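Local coordinates for protein IroE-like serine hydrolase (Shewanella oneidensis, PDB 3GFF) that probably hydrolyses ester bonds as a putative serine esterase of the alpha/beta-hydrolase fold, related to IroE, at residues A[240-245]-A[255-260]. Numbering follows the deposited sequence.
Sequences KYYPEE and LYDGIR
Tyr242 and Asp257 approach from opposite directions, joining an outermost strand of the alpha/beta-hydrolase sheet, 235-241, and the type I turn from Tyr242 to Glu245 to helix 250-263. The contact thus spans the connection that carries His247, a member of a probable Ser-His-Asp triad. Tyr242 OH donates to Asp257 OD2 across a very short 2.5 Å. Ring and carboxylate lie nearly coplanar, 5° apart, with Asp257 OD2 at the ring's edge, 3.3 Å from Tyr242 CE2. Tyr242 gets there with its ring anti to its own carbonyl carbon (chi1 -61°), which aims the hydroxyl at the helix. This is the tight, buried half: Phe198 and Ala200 of strand 195-201 pack on the ring, as do Val250 and Ile253 from an earlier part of the same helix. A phenylalanine here would probably keep much of that packing but leave OD2 without its hydroxyl donor and the carboxylate freer to turn.

The solvent side belongs to Lys240. Its chain crosses the Asp257 side chain at about a right angle, and Lys240 CG lies 3.8 Å above the plane of the Tyr242 ring, offset toward the rim. A bend at chi3 (-99°) brings the ammonium round to the same carboxylate oxygen, yet only as a long salt bridge. Asp257 OD2 thus serves two partners unequally: Tyr242 OH in close contact, and Lys240 NZ standing off at 3.7 Å, no nearer than Lys240 CD.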
ATOM      1  N   LYS A 240      -0.239 -16.120  -4.443  1.00 23.26           N
ATOM      2  CA  LYS A 240      -0.485 -15.200  -5.540  1.00 24.76           C
ATOM      3  C   LYS A 240       0.851 -14.835  -6.155  1.00 22.34           C
ATOM      4  O   LYS A 240       1.787 -14.504  -5.452  1.00 22.45           O
ATOM      5  CB  LYS A 240      -1.272 -13.951  -5.123  1.00 25.00           C
ATOM      6  CG  LYS A 240      -1.501 -12.977  -6.313  1.00 26.92           C
ATOM      7  CD  LYS A 240      -2.367 -11.746  -6.014  1.00 28.46           C
ATOM      8  CE  LYS A 240      -3.825 -11.892  -6.470  1.00 29.38           C
ATOM      9  NZ  LYS A 240      -4.556 -10.625  -6.189  1.00 31.16           N
ATOM     10  N   TYR A 241       0.935 -14.967  -7.474  1.00 21.93           N
ATOM     11  CA  TYR A 241       2.116 -14.606  -8.255  1.00 20.60           C
ATOM     12  C   TYR A 241       1.936 -13.179  -8.798  1.00 19.44           C
ATOM     13  O   TYR A 241       0.882 -12.828  -9.330  1.00 19.91           O
ATOM     14  CB  TYR A 241       2.339 -15.618  -9.408  1.00 21.66           C
ATOM     15  CG  TYR A 241       3.409 -15.180 -10.421  1.00 21.98           C
ATOM     16  CD1 TYR A 241       4.734 -14.977 -10.009  1.00 21.51           C
ATOM     17  CD2 TYR A 241       3.094 -14.991 -11.761  1.00 21.77           C
ATOM     18  CE1 TYR A 241       5.703 -14.587 -10.890  1.00 21.92           C
ATOM     19  CE2 TYR A 241       4.075 -14.589 -12.683  1.00 22.36           C
ATOM     20  CZ  TYR A 241       5.391 -14.405 -12.220  1.00 21.81           C
ATOM     21  OH  TYR A 241       6.383 -14.015 -13.074  1.00 21.83           O
ATOM     22  N   TYR A 242       2.992 -12.378  -8.674  1.00 19.74           N
ATOM     23  CA  TYR A 242       3.020 -10.975  -9.092  1.00 19.77           C
ATOM     24  C   TYR A 242       4.092 -10.749 -10.171  1.00 19.22           C
ATOM     25  O   TYR A 242       5.246 -10.416  -9.855  1.00 21.57           O
ATOM     26  CB  TYR A 242       3.333 -10.094  -7.874  1.00 20.86           C
ATOM     27  CG  TYR A 242       2.323 -10.173  -6.730  1.00 20.60           C
ATOM     28  CD1 TYR A 242       2.467 -11.093  -5.704  1.00 20.84           C
ATOM     29  CD2 TYR A 242       1.252  -9.279  -6.665  1.00 20.96           C
ATOM     30  CE1 TYR A 242       1.550 -11.146  -4.659  1.00 19.87           C
ATOM     31  CE2 TYR A 242       0.349  -9.317  -5.654  1.00 20.29           C
ATOM     32  CZ  TYR A 242       0.512 -10.241  -4.633  1.00 21.17           C
ATOM     33  OH  TYR A 242      -0.427 -10.278  -3.639  1.00 20.66           O
ATOM     34  N   PRO A 243       3.732 -10.887 -11.438  1.00 18.94           N
ATOM     35  CA  PRO A 243       4.763 -10.744 -12.482  1.00 20.08           C
ATOM     36  C   PRO A 243       5.371  -9.333 -12.582  1.00 20.86           C
ATOM     37  O   PRO A 243       6.490  -9.189 -13.067  1.00 18.94           O
ATOM     38  CB  PRO A 243       3.997 -11.078 -13.776  1.00 20.05           C
ATOM     39  CG  PRO A 243       2.584 -10.745 -13.474  1.00 20.40           C
ATOM     40  CD  PRO A 243       2.393 -11.108 -12.018  1.00 19.88           C
ATOM     41  N   GLU A 244       4.648  -8.314 -12.090  1.00 21.06           N
ATOM     42  CA  GLU A 244       5.127  -6.933 -12.180  1.00 21.40           C
ATOM     43  C   GLU A 244       5.741  -6.474 -10.889  1.00 20.51           C
ATOM     44  O   GLU A 244       5.851  -5.304 -10.655  1.00 20.77           O
ATOM     45  CB  GLU A 244       3.996  -6.000 -12.605  1.00 22.49           C
ATOM     46  CG  GLU A 244       3.220  -6.472 -13.851  1.00 24.71           C
ATOM     47  CD  GLU A 244       4.107  -6.706 -15.060  1.00 26.08           C
ATOM     48  OE1 GLU A 244       5.107  -5.970 -15.214  1.00 26.71           O
ATOM     49  OE2 GLU A 244       3.802  -7.626 -15.876  1.00 28.51           O
ATOM     50  N   GLU A 245       6.107  -7.402 -10.014  1.00 20.25           N
ATOM     51  CA  GLU A 245       6.773  -7.047  -8.793  1.00 20.03           C
ATOM     52  C   GLU A 245       8.164  -7.685  -8.708  1.00 21.06           C
ATOM     53  O   GLU A 245       8.480  -8.713  -9.374  1.00 19.11           O
ATOM     54  CB  GLU A 245       5.940  -7.467  -7.562  1.00 20.47           C
ATOM     55  CG  GLU A 245       4.526  -6.810  -7.449  1.00 20.25           C
ATOM     56  CD  GLU A 245       4.548  -5.329  -7.155  1.00 20.18           C
ATOM     57  OE1 GLU A 245       5.491  -4.822  -6.508  1.00 19.71           O
ATOM     58  OE2 GLU A 245       3.591  -4.660  -7.560  1.00 20.26           O
ATOM     59  N   LEU A 255       1.541  -8.138   1.524  1.00 20.92           N
ATOM     60  CA  LEU A 255       0.818  -7.968   2.790  1.00 20.97           C
ATOM     61  C   LEU A 255      -0.599  -7.447   2.476  1.00 20.43           C
ATOM     62  O   LEU A 255      -1.584  -7.905   3.024  1.00 19.25           O
ATOM     63  CB  LEU A 255       1.546  -6.967   3.700  1.00 20.50           C
ATOM     64  CG  LEU A 255       0.892  -6.590   5.058  1.00 20.85           C
ATOM     65  CD1 LEU A 255       0.872  -7.762   6.075  1.00 18.22           C
ATOM     66  CD2 LEU A 255       1.602  -5.339   5.697  1.00 20.62           C
ATOM     67  N   TYR A 256      -0.702  -6.484   1.570  1.00 22.01           N
ATOM     68  CA  TYR A 256      -1.998  -5.968   1.201  1.00 21.67           C
ATOM     69  C   TYR A 256      -2.967  -7.117   0.880  1.00 22.11           C
ATOM     70  O   TYR A 256      -4.037  -7.247   1.483  1.00 23.05           O
ATOM     71  CB  TYR A 256      -1.871  -5.010   0.034  1.00 21.28           C
ATOM     72  CG  TYR A 256      -3.160  -4.289  -0.301  1.00 21.79           C
ATOM     73  CD1 TYR A 256      -4.121  -4.867  -1.138  1.00 22.54           C
ATOM     74  CD2 TYR A 256      -3.421  -3.020   0.211  1.00 21.36           C
ATOM     75  CE1 TYR A 256      -5.324  -4.186  -1.445  1.00 22.15           C
ATOM     76  CE2 TYR A 256      -4.597  -2.361  -0.062  1.00 21.86           C
ATOM     77  CZ  TYR A 256      -5.559  -2.938  -0.887  1.00 21.87           C
ATOM     78  OH  TYR A 256      -6.726  -2.229  -1.173  1.00 21.71           O
ATOM     79  N   ASP A 257      -2.567  -8.002  -0.021  1.00 22.26           N
ATOM     80  CA  ASP A 257      -3.467  -9.055  -0.458  1.00 20.94           C
ATOM     81  C   ASP A 257      -3.543 -10.181   0.526  1.00 22.33           C
ATOM     82  O   ASP A 257      -4.602 -10.855   0.630  1.00 22.18           O
ATOM     83  CB  ASP A 257      -3.023  -9.608  -1.783  1.00 20.77           C
ATOM     84  CG  ASP A 257      -3.212  -8.656  -2.895  1.00 21.24           C
ATOM     85  OD1 ASP A 257      -4.187  -7.835  -2.858  1.00 19.66           O
ATOM     86  OD2 ASP A 257      -2.401  -8.796  -3.850  1.00 21.18           O
ATOM     87  N   GLY A 258      -2.429 -10.416   1.218  1.00 22.10           N
ATOM     88  CA  GLY A 258      -2.355 -11.491   2.194  1.00 20.69           C
ATOM     89  C   GLY A 258      -3.253 -11.259   3.386  1.00 20.14           C
ATOM     90  O   GLY A 258      -3.988 -12.141   3.775  1.00 22.07           O
ATOM     91  N   ILE A 259      -3.207 -10.053   3.938  1.00 19.84           N
ATOM     92  CA  ILE A 259      -3.958  -9.697   5.155  1.00 20.16           C
ATOM     93  C   ILE A 259      -5.436  -9.522   4.870  1.00 20.14           C
ATOM     94  O   ILE A 259      -6.252  -9.777   5.754  1.00 20.37           O
ATOM     95  CB  ILE A 259      -3.369  -8.412   5.854  1.00 19.82           C
ATOM     96  CG1 ILE A 259      -3.609  -8.472   7.368  1.00 20.61           C
ATOM     97  CG2 ILE A 259      -3.872  -7.140   5.201  1.00 18.50           C
ATOM     98  CD1 ILE A 259      -2.869  -9.690   8.046  1.00 20.35           C
ATOM     99  N   ARG A 260      -5.756  -9.066   3.654  1.00 19.43           N
ATOM    100  CA  ARG A 260      -7.102  -8.935   3.188  1.00 21.46           C
ATOM    101  C   ARG A 260      -7.748 -10.311   2.970  1.00 21.14           C
ATOM    102  O   ARG A 260      -8.925 -10.507   3.261  1.00 21.07           O
ATOM    103  CB  ARG A 260      -7.201  -8.052   1.923  1.00 21.73           C
ATOM    104  CG  ARG A 260      -7.183  -6.548   2.211  1.00 22.84           C
ATOM    105  CD  ARG A 260      -7.070  -5.679   0.971  1.00 24.52           C
ATOM    106  NE  ARG A 260      -8.134  -5.960  -0.009  1.00 25.86           N
ATOM    107  CZ  ARG A 260      -9.353  -5.422  -0.010  1.00 26.49           C
ATOM    108  NH1 ARG A 260      -9.723  -4.522   0.900  1.00 27.58           N
ATOM    109  NH2 ARG A 260     -10.231  -5.789  -0.943  1.00 26.45           N
TER